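Local coordinates for chromosome-partitioning ATPase Soj (Thermus thermophilus, PDB 2BEJ), which hydrolyses ATP and, in its ATP-bound state, cooperatively coats double-stranded DNA as nucleoprotein filaments, probably for chromosome partitioning, at residues I9-Q14 with L114-A119. Sequence-based numbering, arbitrary orientation.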
ATOM      1  N   ILE A   9       4.446 -10.862 -17.267  1.00 46.28           N
ATOM      2  CA  ILE A   9       4.885  -9.631 -16.625  1.00 45.62           C
ATOM      3  C   ILE A   9       6.388  -9.602 -16.610  1.00 45.85           C
ATOM      4  O   ILE A   9       7.019 -10.502 -16.052  1.00 45.53           O
ATOM      5  CB  ILE A   9       4.354  -9.513 -15.168  1.00 46.03           C
ATOM      6  CG1 ILE A   9       2.824  -9.523 -15.139  1.00 45.22           C
ATOM      7  CG2 ILE A   9       4.910  -8.262 -14.495  1.00 45.18           C
ATOM      8  CD1 ILE A   9       2.231  -9.859 -13.749  1.00 45.73           C
ATOM      9  N   ALA A  10       6.954  -8.570 -17.233  1.00 45.91           N
ATOM     10  CA  ALA A  10       8.388  -8.356 -17.234  1.00 46.69           C
ATOM     11  C   ALA A  10       8.793  -7.520 -16.027  1.00 46.98           C
ATOM     12  O   ALA A  10       8.088  -6.589 -15.633  1.00 47.33           O
ATOM     13  CB  ALA A  10       8.824  -7.679 -18.518  1.00 46.24           C
ATOM     14  N   LEU A  11       9.926  -7.886 -15.437  1.00 47.66           N
ATOM     15  CA  LEU A  11      10.547  -7.122 -14.361  1.00 48.08           C
ATOM     16  C   LEU A  11      11.742  -6.472 -15.020  1.00 48.32           C
ATOM     17  O   LEU A  11      12.669  -7.173 -15.430  1.00 48.33           O
ATOM     18  CB  LEU A  11      10.996  -8.056 -13.227  1.00 47.79           C
ATOM     19  CG  LEU A  11       9.932  -8.708 -12.328  1.00 47.97           C
ATOM     20  CD1 LEU A  11       9.105  -7.660 -11.640  1.00 47.57           C
ATOM     21  CD2 LEU A  11       9.042  -9.688 -13.084  1.00 48.49           C
ATOM     22  N   ALA A  12      11.704  -5.149 -15.163  1.00 48.86           N
ATOM     23  CA  ALA A  12      12.710  -4.448 -15.956  1.00 49.98           C
ATOM     24  C   ALA A  12      12.999  -3.031 -15.486  1.00 51.41           C
ATOM     25  O   ALA A  12      12.131  -2.351 -14.927  1.00 50.29           O
ATOM     26  CB  ALA A  12      12.302  -4.430 -17.420  1.00 49.62           C
ATOM     27  N   ASN A  13      14.241  -2.613 -15.723  1.00 53.42           N
ATOM     28  CA  ASN A  13      14.682  -1.225 -15.599  1.00 56.43           C
ATOM     29  C   ASN A  13      16.095  -1.065 -16.162  1.00 57.63           C
ATOM     30  O   ASN A  13      16.748  -2.046 -16.484  1.00 57.52           O
ATOM     31  CB  ASN A  13      14.614  -0.739 -14.149  1.00 57.16           C
ATOM     32  CG  ASN A  13      15.317  -1.668 -13.182  1.00 58.76           C
ATOM     33  OD1 ASN A  13      14.898  -1.799 -12.037  1.00 60.94           O
ATOM     34  ND2 ASN A  13      16.398  -2.307 -13.629  1.00 59.20           N
ATOM     35  N   GLN A  14      16.569   0.171 -16.261  1.00 59.93           N
ATOM     36  CA  GLN A  14      17.905   0.435 -16.802  1.00 61.86           C
ATOM     37  C   GLN A  14      18.988  -0.280 -15.986  1.00 62.32           C
ATOM     38  O   GLN A  14      19.740  -1.116 -16.519  1.00 62.93           O
ATOM     39  CB  GLN A  14      18.193   1.941 -16.838  1.00 61.90           C
ATOM     40  CG  GLN A  14      17.136   2.795 -17.553  1.00 63.10           C
ATOM     41  CD  GLN A  14      17.536   4.266 -17.658  1.00 63.13           C
ATOM     42  OE1 GLN A  14      18.207   4.809 -16.773  1.00 64.00           O
ATOM     43  NE2 GLN A  14      17.115   4.920 -18.740  1.00 63.93           N
ATOM     44  N   LEU A 114       0.257 -17.130 -14.745  1.00 50.00           N
ATOM     45  CA  LEU A 114       1.098 -15.935 -14.762  1.00 49.82           C
ATOM     46  C   LEU A 114       2.536 -16.303 -15.101  1.00 49.22           C
ATOM     47  O   LEU A 114       3.049 -17.326 -14.647  1.00 49.39           O
ATOM     48  CB  LEU A 114       1.038 -15.211 -13.415  1.00 49.59           C
ATOM     49  CG  LEU A 114      -0.319 -14.624 -13.005  1.00 50.16           C
ATOM     50  CD1 LEU A 114      -0.448 -14.544 -11.483  1.00 50.85           C
ATOM     51  CD2 LEU A 114      -0.568 -13.255 -13.650  1.00 50.44           C
ATOM     52  N   VAL A 115       3.177 -15.476 -15.920  1.00 48.96           N
ATOM     53  CA  VAL A 115       4.566 -15.712 -16.305  1.00 48.05           C
ATOM     54  C   VAL A 115       5.410 -14.486 -15.949  1.00 47.89           C
ATOM     55  O   VAL A 115       5.132 -13.368 -16.394  1.00 47.90           O
ATOM     56  CB  VAL A 115       4.687 -16.088 -17.800  1.00 48.17           C
ATOM     57  CG1 VAL A 115       6.116 -16.502 -18.150  1.00 47.93           C
ATOM     58  CG2 VAL A 115       3.705 -17.212 -18.157  1.00 47.97           C
ATOM     59  N   LEU A 116       6.429 -14.705 -15.124  1.00 47.31           N
ATOM     60  CA  LEU A 116       7.326 -13.636 -14.699  1.00 46.46           C
ATOM     61  C   LEU A 116       8.657 -13.689 -15.461  1.00 46.33           C
ATOM     62  O   LEU A 116       9.382 -14.682 -15.403  1.00 45.97           O
ATOM     63  CB  LEU A 116       7.553 -13.721 -13.189  1.00 46.96           C
ATOM     64  CG  LEU A 116       6.311 -13.522 -12.314  1.00 47.14           C
ATOM     65  CD1 LEU A 116       6.645 -13.796 -10.861  1.00 48.32           C
ATOM     66  CD2 LEU A 116       5.747 -12.110 -12.474  1.00 47.63           C
ATOM     67  N   LEU A 117       8.959 -12.620 -16.189  1.00 45.62           N
ATOM     68  CA  LEU A 117      10.193 -12.545 -16.974  1.00 45.54           C
ATOM     69  C   LEU A 117      11.228 -11.663 -16.273  1.00 45.60           C
ATOM     70  O   LEU A 117      11.131 -10.432 -16.284  1.00 46.48           O
ATOM     71  CB  LEU A 117       9.902 -12.048 -18.396  1.00 44.81           C
ATOM     72  CG  LEU A 117       8.741 -12.684 -19.184  1.00 44.83           C
ATOM     73  CD1 LEU A 117       8.513 -11.917 -20.492  1.00 44.60           C
ATOM     74  CD2 LEU A 117       8.953 -14.188 -19.460  1.00 43.79           C
ATOM     75  N   ASP A 118      12.204 -12.298 -15.638  1.00 45.71           N
ATOM     76  CA  ASP A 118      13.258 -11.574 -14.954  1.00 45.72           C
ATOM     77  C   ASP A 118      14.311 -11.149 -15.973  1.00 46.32           C
ATOM     78  O   ASP A 118      15.099 -11.970 -16.427  1.00 46.85           O
ATOM     79  CB  ASP A 118      13.881 -12.431 -13.847  1.00 45.30           C
ATOM     80  CG  ASP A 118      14.845 -11.645 -12.972  1.00 45.07           C
ATOM     81  OD1 ASP A 118      14.806 -10.397 -13.018  1.00 44.73           O
ATOM     82  OD2 ASP A 118      15.645 -12.270 -12.241  1.00 43.59           O
ATOM     83  N   ALA A 119      14.305  -9.866 -16.327  1.00 46.54           N
ATOM     84  CA  ALA A 119      15.197  -9.318 -17.350  1.00 47.25           C
ATOM     85  C   ALA A 119      16.566  -8.920 -16.786  1.00 47.83           C
ATOM     86  O   ALA A 119      16.670  -8.556 -15.614  1.00 47.56           O
ATOM     87  CB  ALA A 119      14.538  -8.127 -18.038  1.00 46.42           C
TER
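Leu11 and Leu116 share a first torsion that sets CG beside the backbone N, and their differing second torsions (-59° in Leu11; 173° in Leu116, with CD1 anti to CA) turn the CD2 methyls to meet at 4.1 Å. Leu116 CD2 also packs against Ile9 CB at 4.0 Å, so one methyl bridges two residues of the neighbouring strand. Helix 20-33 lies over this face, with Thr23 on Leu11 and Ala28 on Leu116. Ala10 and Leu117 emerge on the other face, where Leu117 CB rests 4.2 Å from Ala10 CA. Strands 9-11 and 114-118 run parallel and are joined by a ladder of backbone hydrogen bonds. Ile9 N gives a short, straight bond to Val115 O (2.7 Å), and Ile9 O takes the N-H of Leu117. Leu11 N binds Leu117 O at 2.9 Å, and Leu11 O receives a longer, more bent bond from Ala119 N (3.3 Å). Ile9 and Leu11 each use both N and O toward this partner, while Ala10 turns its backbone to strand 136-142; strand 38-42 flanks 114-118 on its other edge. At the C-terminal end Asp118 swings CG anti to its own N (chi1 -172°), and its OD2 hydrogen-bonds Thr21 OG1. Thr21 is a magnesium ligand, and the Asp118 side chain lies about 4 Å from the bound ion, a second-shell position consistent with its holding the threonine hydroxyl in place. The arrangement is that of a P-loop NTPase: neighbouring parallel strands at the centre of the sheet, one leading into the P-loop, the other ending in the Walker B aspartate.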